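Local atomic coordinates of protein angel homolog 2 (Homo sapiens, PDB entry 6RW0), a protein that removes 2',3'-cyclic phosphates as a member of the CCR4 deadenylase family, and probably binds the 3'-untranslated regions of mRNA. Residues Phe50-Met55 and Pro230-Gly235; Asp99-Gln104 and Pro117-Leu122; Ser164-Asp169 and Lys206-Ala211; Ser337-His342 and Ala423-Glu428; Asn407-Glu412 and Asp417-Leu422. All blocks are in the same frame, centred on the assembly; numbering follows the deposited sequence. Where two conformers were deposited one is given.

Contact 1 (Phe50-Met55 and Pro230-Gly235)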
# COMPACT_ATOMS: atom_id res chain seq x y z
N PHE A 50 -5.53 -22.60 -6.41
CA PHE A 50 -6.40 -21.71 -5.62
C PHE A 50 -6.26 -20.33 -6.27
O PHE A 50 -5.18 -19.84 -6.26
CB PHE A 50 -6.02 -21.69 -4.14
CG PHE A 50 -6.81 -20.72 -3.31
CD1 PHE A 50 -8.12 -20.98 -2.96
CD2 PHE A 50 -6.24 -19.53 -2.88
CE1 PHE A 50 -8.84 -20.09 -2.19
CE2 PHE A 50 -6.97 -18.64 -2.12
CZ PHE A 50 -8.26 -18.92 -1.77
N ASP A 51 -7.33 -19.75 -6.79
CA ASP A 51 -7.29 -18.44 -7.47
C ASP A 51 -7.95 -17.43 -6.55
O ASP A 51 -8.92 -17.77 -5.93
CB ASP A 51 -8.00 -18.48 -8.82
CG ASP A 51 -7.28 -19.27 -9.89
OD1 ASP A 51 -6.16 -19.66 -9.68
OD2 ASP A 51 -7.88 -19.47 -10.94
N PHE A 52 -7.40 -16.23 -6.43
CA PHE A 52 -7.99 -15.18 -5.59
C PHE A 52 -7.56 -13.83 -6.13
O PHE A 52 -6.51 -13.71 -6.70
CB PHE A 52 -7.59 -15.35 -4.12
CG PHE A 52 -6.13 -15.14 -3.84
CD1 PHE A 52 -5.20 -16.12 -4.14
CD2 PHE A 52 -5.69 -13.96 -3.30
CE1 PHE A 52 -3.86 -15.92 -3.88
CE2 PHE A 52 -4.35 -13.76 -3.04
CZ PHE A 52 -3.44 -14.74 -3.33
N SER A 53 -8.42 -12.86 -5.92
CA SER A 53 -8.18 -11.49 -6.34
C SER A 53 -7.97 -10.57 -5.14
O SER A 53 -8.47 -10.82 -4.04
CB SER A 53 -9.35 -10.97 -7.18
OG SER A 53 -10.57 -11.06 -6.46
N VAL A 54 -7.20 -9.51 -5.38
CA VAL A 54 -6.81 -8.54 -4.37
C VAL A 54 -6.99 -7.14 -4.93
O VAL A 54 -6.49 -6.83 -6.02
CB VAL A 54 -5.33 -8.71 -3.94
CG1 VAL A 54 -4.96 -7.65 -2.88
CG2 VAL A 54 -5.05 -10.09 -3.43
N MET A 55 -7.66 -6.31 -4.15
CA MET A 55 -7.86 -4.89 -4.49
C MET A 55 -7.12 -4.03 -3.45
O MET A 55 -7.28 -4.32 -2.28
CB MET A 55 -9.34 -4.53 -4.44
CG MET A 55 -9.56 -3.05 -4.63
SD MET A 55 -11.30 -2.61 -4.53
CE MET A 55 -11.79 -2.96 -6.21
N PRO A 230 3.28 -17.65 0.69
CA PRO A 230 3.04 -16.58 -0.29
C PRO A 230 2.65 -15.29 0.41
O PRO A 230 1.89 -15.30 1.38
CB PRO A 230 1.90 -17.12 -1.15
CG PRO A 230 2.03 -18.61 -1.06
CD PRO A 230 2.49 -18.86 0.37
N ILE A 231 3.18 -14.17 -0.11
CA ILE A 231 2.96 -12.83 0.43
C ILE A 231 2.33 -11.96 -0.64
O ILE A 231 2.78 -11.96 -1.79
CB ILE A 231 4.29 -12.20 0.88
CG1 ILE A 231 4.86 -12.99 2.06
CG2 ILE A 231 4.13 -10.73 1.24
CD1 ILE A 231 6.35 -12.89 2.16
N VAL A 232 1.31 -11.21 -0.25
CA VAL A 232 0.81 -10.08 -1.03
C VAL A 232 0.91 -8.86 -0.13
O VAL A 232 0.34 -8.85 0.97
CB VAL A 232 -0.64 -10.31 -1.49
CG1 VAL A 232 -1.09 -9.12 -2.33
CG2 VAL A 232 -0.75 -11.58 -2.30
N MET A 233 1.67 -7.86 -0.57
CA MET A 233 1.94 -6.65 0.20
C MET A 233 1.42 -5.46 -0.59
O MET A 233 1.96 -5.13 -1.65
CB MET A 233 3.43 -6.50 0.53
CG MET A 233 3.74 -5.22 1.30
SD MET A 233 5.47 -5.05 1.78
CE MET A 233 6.24 -4.63 0.22
N CYS A 234 0.35 -4.85 -0.08
CA CYS A 234 -0.32 -3.74 -0.73
C CYS A 234 -0.09 -2.45 0.04
O CYS A 234 0.21 -2.44 1.23
CB CYS A 234 -1.83 -3.96 -0.72
SG CYS A 234 -2.38 -5.41 -1.61
N GLY A 235 -0.31 -1.34 -0.64
CA GLY A 235 -0.50 -0.11 0.09
C GLY A 235 -0.13 1.13 -0.70
O GLY A 235 0.22 1.08 -1.88
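Val54 and Cys234 make the shortest approach of this contact, with Val54 CG1 lying 3.6 Å from Cys234 SG. The same methyl also meets CG1 of Val232 at 4.2 Å, so a single branch of Val54 serves two neighbours on the facing strand. Its position follows from the first torsion: CG1 stands anti to the backbone N (chi1 179°), beside the carbonyl carbon. Val232 adopts the matching conformation, and the two valines slide past each other in opposite directions instead of meeting head on. Such interleaving joins the two β-sheets of the DNase I-like α/β sandwich: Phe50-Met55 belongs to one sheet and Ile231-Gly235 to the other, their axes 9.2 Å apart and inclined by 24°. No hydrogen bond crosses between them. Val232 presents its other methyl, CG2, to the edge of the Phe52 ring, near the ring plane, and CE2 is the ring atom it reaches, at 4.3 Å. Phe425, from the strand next to Phe50-Met55, packs on Val54, while Ile189 touches Phe52 and Leu389 touches Val232.

Contact 2 (Asp99-Gln104 and Pro117-Leu122)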
# COMPACT_ATOMS: atom_id res chain seq x y z
N ASP A 99 -11.67 -10.75 -3.73
CA ASP A 99 -11.64 -11.66 -2.59
C ASP A 99 -10.98 -11.04 -1.36
O ASP A 99 -11.32 -11.39 -0.23
CB ASP A 99 -10.89 -12.94 -2.96
CG ASP A 99 -11.58 -13.71 -4.04
OD1 ASP A 99 -12.82 -13.87 -3.97
OD2 ASP A 99 -10.90 -14.16 -4.98
N VAL A 100 -10.01 -10.15 -1.57
CA VAL A 100 -9.27 -9.49 -0.51
C VAL A 100 -9.26 -8.00 -0.82
O VAL A 100 -8.99 -7.61 -1.96
CB VAL A 100 -7.81 -10.00 -0.43
CG1 VAL A 100 -7.04 -9.27 0.67
CG2 VAL A 100 -7.76 -11.49 -0.18
N LEU A 101 -9.56 -7.18 0.19
CA LEU A 101 -9.49 -5.73 0.07
C LEU A 101 -8.44 -5.20 1.03
O LEU A 101 -8.46 -5.51 2.23
CB LEU A 101 -10.80 -5.04 0.45
CG LEU A 101 -12.05 -5.59 -0.19
CD1 LEU A 101 -13.23 -4.83 0.44
CD2 LEU A 101 -12.03 -5.44 -1.68
N CYS A 102 -7.53 -4.40 0.51
CA CYS A 102 -6.54 -3.68 1.30
C CYS A 102 -6.86 -2.21 1.10
O CYS A 102 -6.61 -1.66 0.03
CB CYS A 102 -5.12 -4.00 0.85
SG CYS A 102 -4.63 -5.67 1.39
N LEU A 103 -7.42 -1.58 2.13
CA LEU A 103 -7.87 -0.20 2.04
C LEU A 103 -6.99 0.69 2.89
O LEU A 103 -6.52 0.30 3.96
CB LEU A 103 -9.33 -0.09 2.49
CG LEU A 103 -10.34 -1.03 1.83
CD1 LEU A 103 -11.72 -0.87 2.43
CD2 LEU A 103 -10.36 -0.81 0.32
N GLN A 104 -6.77 1.91 2.41
CA GLN A 104 -6.11 2.95 3.17
C GLN A 104 -7.01 4.17 3.28
O GLN A 104 -7.96 4.34 2.52
CB GLN A 104 -4.74 3.32 2.57
CG GLN A 104 -3.84 2.11 2.25
CD GLN A 104 -4.14 1.50 0.90
OE1 GLN A 104 -4.49 2.20 -0.05
NE2 GLN A 104 -4.00 0.19 0.80
N PRO A 117 -20.13 -2.09 8.22
CA PRO A 117 -21.38 -2.79 8.04
C PRO A 117 -21.65 -3.11 6.56
O PRO A 117 -22.10 -4.15 6.27
CB PRO A 117 -22.43 -1.84 8.62
CG PRO A 117 -21.66 -1.00 9.57
CD PRO A 117 -20.33 -0.81 8.89
N SER A 118 -21.34 -2.18 5.66
CA SER A 118 -21.59 -2.41 4.24
C SER A 118 -20.72 -3.54 3.71
O SER A 118 -21.20 -4.39 2.96
CB SER A 118 -21.36 -1.12 3.45
OG SER A 118 -22.32 -0.13 3.79
N LEU A 119 -19.45 -3.58 4.10
CA LEU A 119 -18.58 -4.65 3.63
C LEU A 119 -18.97 -5.99 4.23
O LEU A 119 -18.92 -7.01 3.54
CB LEU A 119 -17.12 -4.32 3.92
CG LEU A 119 -16.58 -3.08 3.20
CD1 LEU A 119 -15.14 -2.79 3.57
CD2 LEU A 119 -16.70 -3.25 1.68
N GLU A 120 -19.33 -5.96 5.50
CA GLU A 120 -19.80 -7.25 6.11
C GLU A 120 -21.08 -7.84 5.42
O GLU A 120 -21.29 -9.09 5.04
CB GLU A 120 -20.01 -7.11 7.62
CG GLU A 120 -18.73 -6.79 8.39
CD GLU A 120 -17.90 -7.94 8.96
OE1 GLU A 120 -18.49 -8.92 9.41
OE2 GLU A 120 -16.66 -7.82 8.97
N SER A 121 -21.91 -6.90 4.93
CA SER A 121 -23.10 -7.33 4.21
C SER A 121 -22.75 -7.99 2.88
O SER A 121 -23.52 -8.82 2.39
CB SER A 121 -24.07 -6.17 4.01
OG SER A 121 -23.62 -5.28 3.00
N LEU A 122 -21.61 -7.63 2.30
CA LEU A 122 -21.14 -8.21 1.04
C LEU A 122 -20.37 -9.51 1.24
O LEU A 122 -19.91 -10.10 0.26
CB LEU A 122 -20.24 -7.21 0.30
CG LEU A 122 -20.87 -5.90 -0.18
CD1 LEU A 122 -19.84 -4.98 -0.82
CD2 LEU A 122 -22.01 -6.21 -1.15
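Leu119 reaches from its helix to two leucines of the strand, Leu101 and Leu103, and these methyl contacts make up the whole interface. The arrangement is the outer layer of a DNase I-like α/β sandwich: strand 100-107 runs into helix 108-121, which folds back to lie against the outer face of the sheet. The packed part is compact. Leu119 divides its two branches, CD2 meeting Leu101 CD1 at 4.0 Å while CD1 comes within 4.2 Å of that same Leu101 methyl and also turns to Leu103. In both pairs the side chains approach tip to tip. All three leucines hold CG anti to the carbonyl carbon, beside the backbone N, which brings the methyls of strand and helix together between the two layers. Ile93 of helix 82-96 and Cys142 of strand 137-144 close around Leu101 and Leu119, and the site is buried although only 91 Å², both sides summed, is covered between the two segments.

Away from this point the contact thins out toward solvent. Pro117 is exposed, and the helix is kinked there, its nitrogen making no bond to the preceding turn. Leu122 comes no nearer to the strand than 6.7 Å. Ser118, although partly exposed, is turned toward helix 82-96, where its side chain touches Phe86 and Leu90, and its OG is bonded to the carbonyl O of Glu114. Two residues beyond Leu101 along the strand, Leu103 CD1 stands 4.1 Å from Leu119 CD1.

Contact 3 (Ser164-Asp169 and Lys206-Ala211)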
# COMPACT_ATOMS: atom_id res chain seq x y z
N SER A 164 13.30 8.63 19.03
CA SER A 164 12.93 9.95 18.53
C SER A 164 12.68 9.96 17.03
O SER A 164 11.82 10.71 16.55
CB SER A 164 14.00 10.97 18.91
OG SER A 164 13.98 11.20 20.31
N LEU A 165 13.39 9.13 16.27
CA LEU A 165 13.19 9.08 14.83
C LEU A 165 11.75 8.77 14.48
O LEU A 165 11.20 9.32 13.51
CB LEU A 165 14.09 7.98 14.26
CG LEU A 165 13.89 7.59 12.80
CD1 LEU A 165 14.24 8.76 11.89
CD2 LEU A 165 14.73 6.38 12.41
N LEU A 166 11.13 7.86 15.22
CA LEU A 166 9.85 7.28 14.85
C LEU A 166 8.71 8.00 15.55
O LEU A 166 7.94 7.43 16.33
CB LEU A 166 9.86 5.78 15.15
CG LEU A 166 10.72 4.98 14.18
CD1 LEU A 166 10.94 3.57 14.70
CD2 LEU A 166 10.13 4.93 12.77
N ASP A 167 8.57 9.28 15.22
CA ASP A 167 7.61 10.15 15.88
C ASP A 167 6.32 10.34 15.08
O ASP A 167 5.52 11.21 15.42
CB ASP A 167 8.24 11.51 16.21
CG ASP A 167 8.73 12.26 14.98
OD1 ASP A 167 8.45 11.85 13.84
OD2 ASP A 167 9.42 13.30 15.16
N ARG A 168 6.09 9.54 14.04
CA ARG A 168 4.93 9.69 13.18
C ARG A 168 3.92 8.56 13.41
O ARG A 168 4.28 7.45 13.82
CB ARG A 168 5.38 9.72 11.71
CG ARG A 168 6.36 10.86 11.38
CD ARG A 168 5.78 12.20 11.75
NE ARG A 168 6.09 13.29 10.82
CZ ARG A 168 7.23 13.96 10.81
NH1 ARG A 168 8.20 13.64 11.65
NH2 ARG A 168 7.41 14.96 9.95
N ASP A 169 2.65 8.85 13.11
CA ASP A 169 1.53 8.01 13.53
C ASP A 169 1.13 6.92 12.54
O ASP A 169 0.13 6.23 12.78
CB ASP A 169 0.34 8.90 13.89
CG ASP A 169 0.57 9.66 15.18
OD1 ASP A 169 0.95 9.01 16.20
OD2 ASP A 169 0.40 10.90 15.17
N LYS A 206 10.55 6.97 6.30
CA LYS A 206 9.89 6.06 5.36
C LYS A 206 10.57 4.70 5.33
O LYS A 206 9.90 3.66 5.35
CB LYS A 206 9.90 6.64 3.95
CG LYS A 206 8.82 7.60 3.61
CD LYS A 206 8.69 7.57 2.08
CE LYS A 206 7.40 8.21 1.63
NZ LYS A 206 7.39 9.66 1.76
N LEU A 207 11.91 4.67 5.17
CA LEU A 207 12.62 3.40 5.09
C LEU A 207 12.50 2.62 6.39
O LEU A 207 12.41 1.39 6.37
CB LEU A 207 14.09 3.60 4.74
CG LEU A 207 14.33 3.86 3.26
CD1 LEU A 207 15.75 4.33 3.04
CD2 LEU A 207 14.04 2.63 2.42
N THR A 208 12.48 3.31 7.53
CA THR A 208 12.37 2.62 8.80
C THR A 208 10.97 2.04 8.98
O THR A 208 10.81 0.92 9.46
CB THR A 208 12.75 3.56 9.95
OG1 THR A 208 14.06 4.10 9.72
CG2 THR A 208 12.79 2.83 11.28
N GLN A 209 9.93 2.80 8.60
CA GLN A 209 8.57 2.28 8.60
C GLN A 209 8.47 1.04 7.72
O GLN A 209 7.90 0.02 8.11
CB GLN A 209 7.59 3.36 8.16
CG GLN A 209 7.48 4.52 9.13
CD GLN A 209 6.40 5.52 8.76
OE1 GLN A 209 5.94 5.57 7.62
NE2 GLN A 209 6.01 6.35 9.73
N LEU A 210 9.01 1.12 6.50
CA LEU A 210 9.00 -0.04 5.63
C LEU A 210 9.71 -1.23 6.28
O LEU A 210 9.21 -2.36 6.23
CB LEU A 210 9.65 0.31 4.30
CG LEU A 210 9.81 -0.84 3.31
CD1 LEU A 210 8.44 -1.36 2.89
CD2 LEU A 210 10.61 -0.41 2.10
N ALA A 211 10.87 -1.00 6.89
CA ALA A 211 11.59 -2.09 7.56
C ALA A 211 10.74 -2.72 8.65
O ALA A 211 10.77 -3.94 8.85
CB ALA A 211 12.90 -1.56 8.14
O HOH W 1 6.78 6.64 12.82
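Gln209 NE2 lies against Arg168 CB at 4.0 Å and is held by two acceptors: it donates to a water at 3.2 Å and to OD1 of Asn170. The water in turn donates to the carbonyl O of Arg168 at 2.8 Å, so it bridges loop and helix where no direct hydrogen bond joins the two segments. Beyond CG the Gln209 chain is extended, which carries its amide out to the loop, and OE1 accepts from the backbone N of Leu197. Both polar atoms of this buried amide are thereby satisfied.

Beside this polar bridge lies an apolar one. Leu166, at the centre of an inverse gamma turn, lays its CD2 3.7 Å from Thr208 CG2, the two side chains crossing obliquely, and its CD1 is also close to that methyl. Thr208 CG2, anti to the backbone N, faces the leucine, while OG1 on the other branch (chi1 -55°) is bonded to the carbonyl O of Asp204 and meets Leu165 CD2 tip to tip at 3.6 Å. Replacing Leu166 by an alanine would probably open a gap over the Thr208 methyl and leave the turn less firmly seated on the helix. Within the loop, Arg168 NH1 forms a 2.8 Å salt bridge with OD1 of Asp167; OD1 lies in the guanidinium plane, while NH1 meets it on the syn side, 25° out of the carboxylate plane.

The loop, between strands 148-157 and 171-179, thus rests on helix 203-220, whose other flank packs through Leu210 on helix 244-251.

Contact 4 (Ser337-His342 and Ala423-Glu428)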
# COMPACT_ATOMS: atom_id res chain seq x y z
N SER A 337 7.62 -9.21 -6.68
CA SER A 337 7.35 -8.56 -7.95
C SER A 337 6.22 -7.56 -7.74
O SER A 337 5.46 -7.64 -6.78
CB SER A 337 6.92 -9.58 -9.00
OG SER A 337 8.00 -10.42 -9.37
N SER A 338 6.13 -6.61 -8.67
CA SER A 338 5.05 -5.64 -8.68
C SER A 338 4.01 -6.07 -9.70
O SER A 338 4.35 -6.47 -10.82
CB SER A 338 5.58 -4.25 -9.05
OG SER A 338 4.52 -3.33 -9.27
N VAL A 339 2.73 -5.98 -9.33
CA VAL A 339 1.67 -6.31 -10.27
C VAL A 339 1.77 -5.44 -11.52
O VAL A 339 1.66 -5.94 -12.65
CB VAL A 339 0.28 -6.18 -9.61
CG1 VAL A 339 -0.83 -6.15 -10.67
CG2 VAL A 339 0.08 -7.33 -8.64
N TYR A 340 1.96 -4.14 -11.34
CA TYR A 340 2.00 -3.19 -12.43
C TYR A 340 3.43 -2.88 -12.85
O TYR A 340 4.37 -2.95 -12.05
CB TYR A 340 1.28 -1.92 -12.01
CG TYR A 340 -0.20 -2.13 -11.81
CD1 TYR A 340 -1.07 -2.08 -12.88
CD2 TYR A 340 -0.72 -2.42 -10.56
CE1 TYR A 340 -2.43 -2.27 -12.71
CE2 TYR A 340 -2.08 -2.63 -10.39
CZ TYR A 340 -2.93 -2.55 -11.46
OH TYR A 340 -4.28 -2.74 -11.26
N SER A 341 3.59 -2.59 -14.15
CA SER A 341 4.89 -2.30 -14.73
C SER A 341 5.21 -0.81 -14.82
O SER A 341 6.35 -0.45 -15.15
CB SER A 341 5.00 -2.95 -16.12
OG SER A 341 4.12 -2.31 -17.01
N HIS A 342 4.24 0.06 -14.54
CA HIS A 342 4.43 1.49 -14.27
C HIS A 342 4.53 2.36 -15.52
O HIS A 342 4.49 3.58 -15.39
CB HIS A 342 5.61 1.78 -13.32
CG HIS A 342 5.65 0.87 -12.14
ND1 HIS A 342 4.58 0.72 -11.29
CD2 HIS A 342 6.61 0.03 -11.69
CE1 HIS A 342 4.89 -0.16 -10.36
NE2 HIS A 342 6.11 -0.61 -10.59
N ALA A 423 -5.72 -7.14 -8.85
CA ALA A 423 -4.98 -8.23 -9.44
C ALA A 423 -5.70 -9.54 -9.17
O ALA A 423 -6.34 -9.71 -8.13
CB ALA A 423 -3.58 -8.33 -8.82
N LYS A 424 -5.53 -10.49 -10.09
CA LYS A 424 -5.96 -11.86 -9.86
C LYS A 424 -4.73 -12.76 -9.83
O LYS A 424 -3.91 -12.72 -10.76
CB LYS A 424 -6.93 -12.37 -10.92
CG LYS A 424 -7.46 -13.76 -10.56
CD LYS A 424 -8.76 -14.10 -11.26
CE LYS A 424 -8.75 -15.55 -11.72
NZ LYS A 424 -10.10 -16.07 -12.03
N PHE A 425 -4.63 -13.56 -8.78
CA PHE A 425 -3.47 -14.44 -8.55
C PHE A 425 -3.88 -15.91 -8.57
O PHE A 425 -5.02 -16.22 -8.33
CB PHE A 425 -2.85 -14.17 -7.18
CG PHE A 425 -2.21 -12.82 -7.04
CD1 PHE A 425 -1.03 -12.50 -7.69
CD2 PHE A 425 -2.78 -11.86 -6.23
CE1 PHE A 425 -0.46 -11.25 -7.55
CE2 PHE A 425 -2.21 -10.62 -6.10
CZ PHE A 425 -1.05 -10.32 -6.75
N ARG A 426 -2.92 -16.77 -8.86
CA ARG A 426 -3.10 -18.22 -8.81
C ARG A 426 -2.05 -18.81 -7.85
O ARG A 426 -0.89 -18.52 -8.02
CB ARG A 426 -2.90 -18.87 -10.18
CG ARG A 426 -2.87 -20.38 -10.12
CD ARG A 426 -3.27 -21.02 -11.43
NE ARG A 426 -4.62 -20.69 -11.79
CZ ARG A 426 -5.09 -20.70 -13.02
NH1 ARG A 426 -4.32 -21.09 -14.01
NH2 ARG A 426 -6.32 -20.33 -13.27
N LEU A 427 -2.47 -19.61 -6.89
CA LEU A 427 -1.53 -20.38 -6.07
C LEU A 427 -1.60 -21.81 -6.62
O LEU A 427 -2.65 -22.39 -6.54
CB LEU A 427 -1.96 -20.33 -4.61
CG LEU A 427 -1.19 -21.26 -3.69
CD1 LEU A 427 0.28 -20.92 -3.70
CD2 LEU A 427 -1.75 -21.20 -2.29
N GLU A 428 -0.53 -22.28 -7.23
CA GLU A 428 -0.48 -23.65 -7.73
C GLU A 428 -0.30 -24.62 -6.56
O GLU A 428 0.52 -24.38 -5.66
CB GLU A 428 0.70 -23.82 -8.68
CG GLU A 428 0.68 -22.90 -9.88
CD GLU A 428 -0.23 -23.39 -10.98
OE1 GLU A 428 -0.96 -24.39 -10.77
OE2 GLU A 428 -0.20 -22.78 -12.07
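Val339 is the residue through which Ser337-His342 touches Ala423-Glu428, and the pair belongs to the core of a DNase I-like α/β sandwich. Strand 336-338 is part of one β-sheet and strand 421-428 part of the other; Val339, just past the end of the first, lies between them.

The contacts across the interface are purely apolar. Val339 CG2 meets Phe425 CZ at 3.7 Å, approaching the ring obliquely, and Ala423 CB at 3.8 Å. CG1 also comes within 4.0 Å of Ala423 CB, so the small alanine side chain is touched by both branches of the valine. Val339 CG2 stands anti to the carbonyl carbon, beside the backbone N, and this places it against the phenyl ring. Neighbours from strand 359-369 extend the cluster: the Tyr368 ring meets that of Phe425 with the planes at about 50°, and Ile366 packs on both Val339 and Phe425. Inside the loop itself, Val339 CG1 lies 3.7 Å above one face of the Tyr340 ring, offset toward its rim.

The polar interactions lie beside this cluster and fasten the loop to its surroundings. The hydroxyl of Tyr340 is bonded to the carbonyl O of Leu395 and to the backbone N of Leu422, anchoring the loop to two neighbouring strands of the facing sheet, while the carbonyl O of Val339 accepts from Arg394. The loop is also tied within itself: Ser338 OG donates to the carbonyl O of Tyr340 over 2.8 Å, in the carbonyl plane and on a lone pair.

Contact 5 (Asn407-Glu412 and Asp417-Leu422)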
# COMPACT_ATOMS: atom_id res chain seq x y z
N ASN A 407 -11.17 15.71 -15.63
CA ASN A 407 -11.07 16.85 -14.70
C ASN A 407 -10.52 16.46 -13.33
O ASN A 407 -10.82 17.11 -12.32
CB ASN A 407 -12.37 17.65 -14.60
CG ASN A 407 -12.74 18.31 -15.92
OD1 ASN A 407 -11.92 18.35 -16.84
ND2 ASN A 407 -13.95 18.82 -16.03
N GLY A 408 -9.66 15.44 -13.31
CA GLY A 408 -8.94 15.06 -12.11
C GLY A 408 -9.75 14.22 -11.16
O GLY A 408 -10.88 13.78 -11.44
N LEU A 409 -9.12 13.96 -10.02
CA LEU A 409 -9.68 13.06 -8.99
C LEU A 409 -9.80 13.82 -7.65
O LEU A 409 -9.00 14.70 -7.43
CB LEU A 409 -8.77 11.86 -8.78
CG LEU A 409 -8.73 10.87 -9.93
CD1 LEU A 409 -7.85 9.70 -9.56
CD2 LEU A 409 -10.12 10.41 -10.30
N PRO A 410 -10.82 13.62 -6.78
CA PRO A 410 -12.08 12.92 -7.07
C PRO A 410 -12.91 13.71 -8.10
O PRO A 410 -12.69 14.83 -8.38
CB PRO A 410 -12.81 12.80 -5.73
CG PRO A 410 -12.25 13.92 -4.93
CD PRO A 410 -10.84 14.13 -5.43
N ASN A 411 -13.84 13.01 -8.70
CA ASN A 411 -14.75 13.61 -9.70
C ASN A 411 -16.14 13.02 -9.46
O ASN A 411 -16.36 12.31 -8.50
CB ASN A 411 -14.16 13.49 -11.10
CG ASN A 411 -14.06 12.07 -11.60
OD1 ASN A 411 -14.96 11.29 -11.39
ND2 ASN A 411 -12.96 11.75 -12.25
N GLU A 412 -17.10 13.35 -10.30
CA GLU A 412 -18.49 12.90 -10.05
C GLU A 412 -18.60 11.39 -10.18
O GLU A 412 -19.59 10.87 -9.75
CB GLU A 412 -19.49 13.65 -10.92
CG GLU A 412 -19.14 13.72 -12.37
CD GLU A 412 -19.82 14.91 -13.02
OE1 GLU A 412 -20.88 14.70 -13.54
OE2 GLU A 412 -19.26 16.03 -12.93
N ASP A 417 -9.12 10.42 -4.57
CA ASP A 417 -7.99 10.98 -5.31
C ASP A 417 -6.99 9.91 -5.73
O ASP A 417 -5.99 10.25 -6.37
CB ASP A 417 -7.33 12.18 -4.61
CG ASP A 417 -6.75 11.86 -3.26
OD1 ASP A 417 -7.06 10.80 -2.70
OD2 ASP A 417 -5.98 12.71 -2.76
N HIS A 418 -7.25 8.65 -5.41
CA HIS A 418 -6.48 7.54 -5.94
C HIS A 418 -7.37 6.64 -6.78
O HIS A 418 -8.60 6.65 -6.67
CB HIS A 418 -5.88 6.66 -4.83
CG HIS A 418 -4.90 7.36 -3.97
ND1 HIS A 418 -3.57 6.99 -3.89
CD2 HIS A 418 -5.04 8.43 -3.15
CE1 HIS A 418 -2.94 7.80 -3.05
NE2 HIS A 418 -3.81 8.69 -2.60
N LEU A 419 -6.72 5.82 -7.66
CA LEU A 419 -7.41 4.75 -8.35
C LEU A 419 -7.22 3.43 -7.61
O LEU A 419 -6.17 3.20 -7.02
CB LEU A 419 -6.83 4.56 -9.74
CG LEU A 419 -6.99 5.73 -10.70
CD1 LEU A 419 -6.23 5.47 -12.00
CD2 LEU A 419 -8.44 5.98 -11.00
N PRO A 420 -8.22 2.54 -7.63
CA PRO A 420 -8.01 1.21 -7.06
C PRO A 420 -7.15 0.34 -7.96
O PRO A 420 -7.28 0.37 -9.19
CB PRO A 420 -9.43 0.64 -6.94
CG PRO A 420 -10.20 1.35 -8.02
CD PRO A 420 -9.60 2.73 -8.12
N LEU A 421 -6.27 -0.44 -7.34
CA LEU A 421 -5.45 -1.43 -8.02
C LEU A 421 -6.11 -2.78 -7.81
O LEU A 421 -6.69 -3.04 -6.75
CB LEU A 421 -4.04 -1.44 -7.41
CG LEU A 421 -3.09 -0.33 -7.86
CD1 LEU A 421 -3.57 1.06 -7.51
CD2 LEU A 421 -1.68 -0.57 -7.28
N LEU A 422 -6.04 -3.65 -8.81
CA LEU A 422 -6.72 -4.94 -8.72
C LEU A 422 -5.93 -5.98 -9.48
O LEU A 422 -5.53 -5.75 -10.63
CB LEU A 422 -8.14 -4.83 -9.26
CG LEU A 422 -9.04 -6.06 -9.20
CD1 LEU A 422 -9.38 -6.50 -7.78
CD2 LEU A 422 -10.33 -5.77 -10.00
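Leu409 and Asp417 lie closest together here, Leu409 CB 3.7 Å from Asp417 CA, and their CA atoms are 4.6 Å apart. Leu409 then sends CD1 along the other segment, past the carbonyl O of Asp417 at 3.7 Å, to Leu419 CD2 at 4.0 Å. Pro410, which follows a cis peptide bond, sets its CD 4.1 Å from Asp417 CB, the two side chains side by side and pointing the same way. Asp417 CG sits between its backbone N and carbonyl carbon (chi1 61°), which turns the carboxylate away from this apolar patch, and OD2 is bonded to the hydroxyl of Tyr72. Ser416, Asp417 and His418 form the Ser-Asp-His sequence characteristic of the endonuclease/exonuclease/phosphatase fold. His418 points away from the 407-412 loop; its ND1 is hydrogen-bonded to OD2 of Asp364, and its side chain lies about 4 Å from the bound magnesium ion. Farther out, Asn411 ND2 donates to the carbonyl O of Gly408 at 3.0 Å, pinning the loop across the cis proline. Asn407, with positive phi, is the C-prime residue of a Schellman motif ending helix 400-405. His74 NE2 is bonded to the carbonyl O of Leu409, and both Leu409 and Asp417 share backbone bonds with Cys355.

Overall arrangement
All five contacts are buried, but they serve different layers. Contacts 1 and 4 lie in the core between the two sheets, their centres about 8 Å apart, and rely on apolar side chains alone across the interface; backbone bonds between strands 49-58 and 421-428 join them. Contact 2 hangs on the same sheet, through the pairing of 49-58 with 100-107, but faces outward to a helix. Contact 5 shares strand 421-428 with contact 4 and mixes apolar packing with polar anchors near the magnesium ion. Contact 3 stands apart, touching none of the others; it is the nearest to the surface in character, since Leu165 and Arg168 are partly exposed, and alone uses a water to bridge its segments.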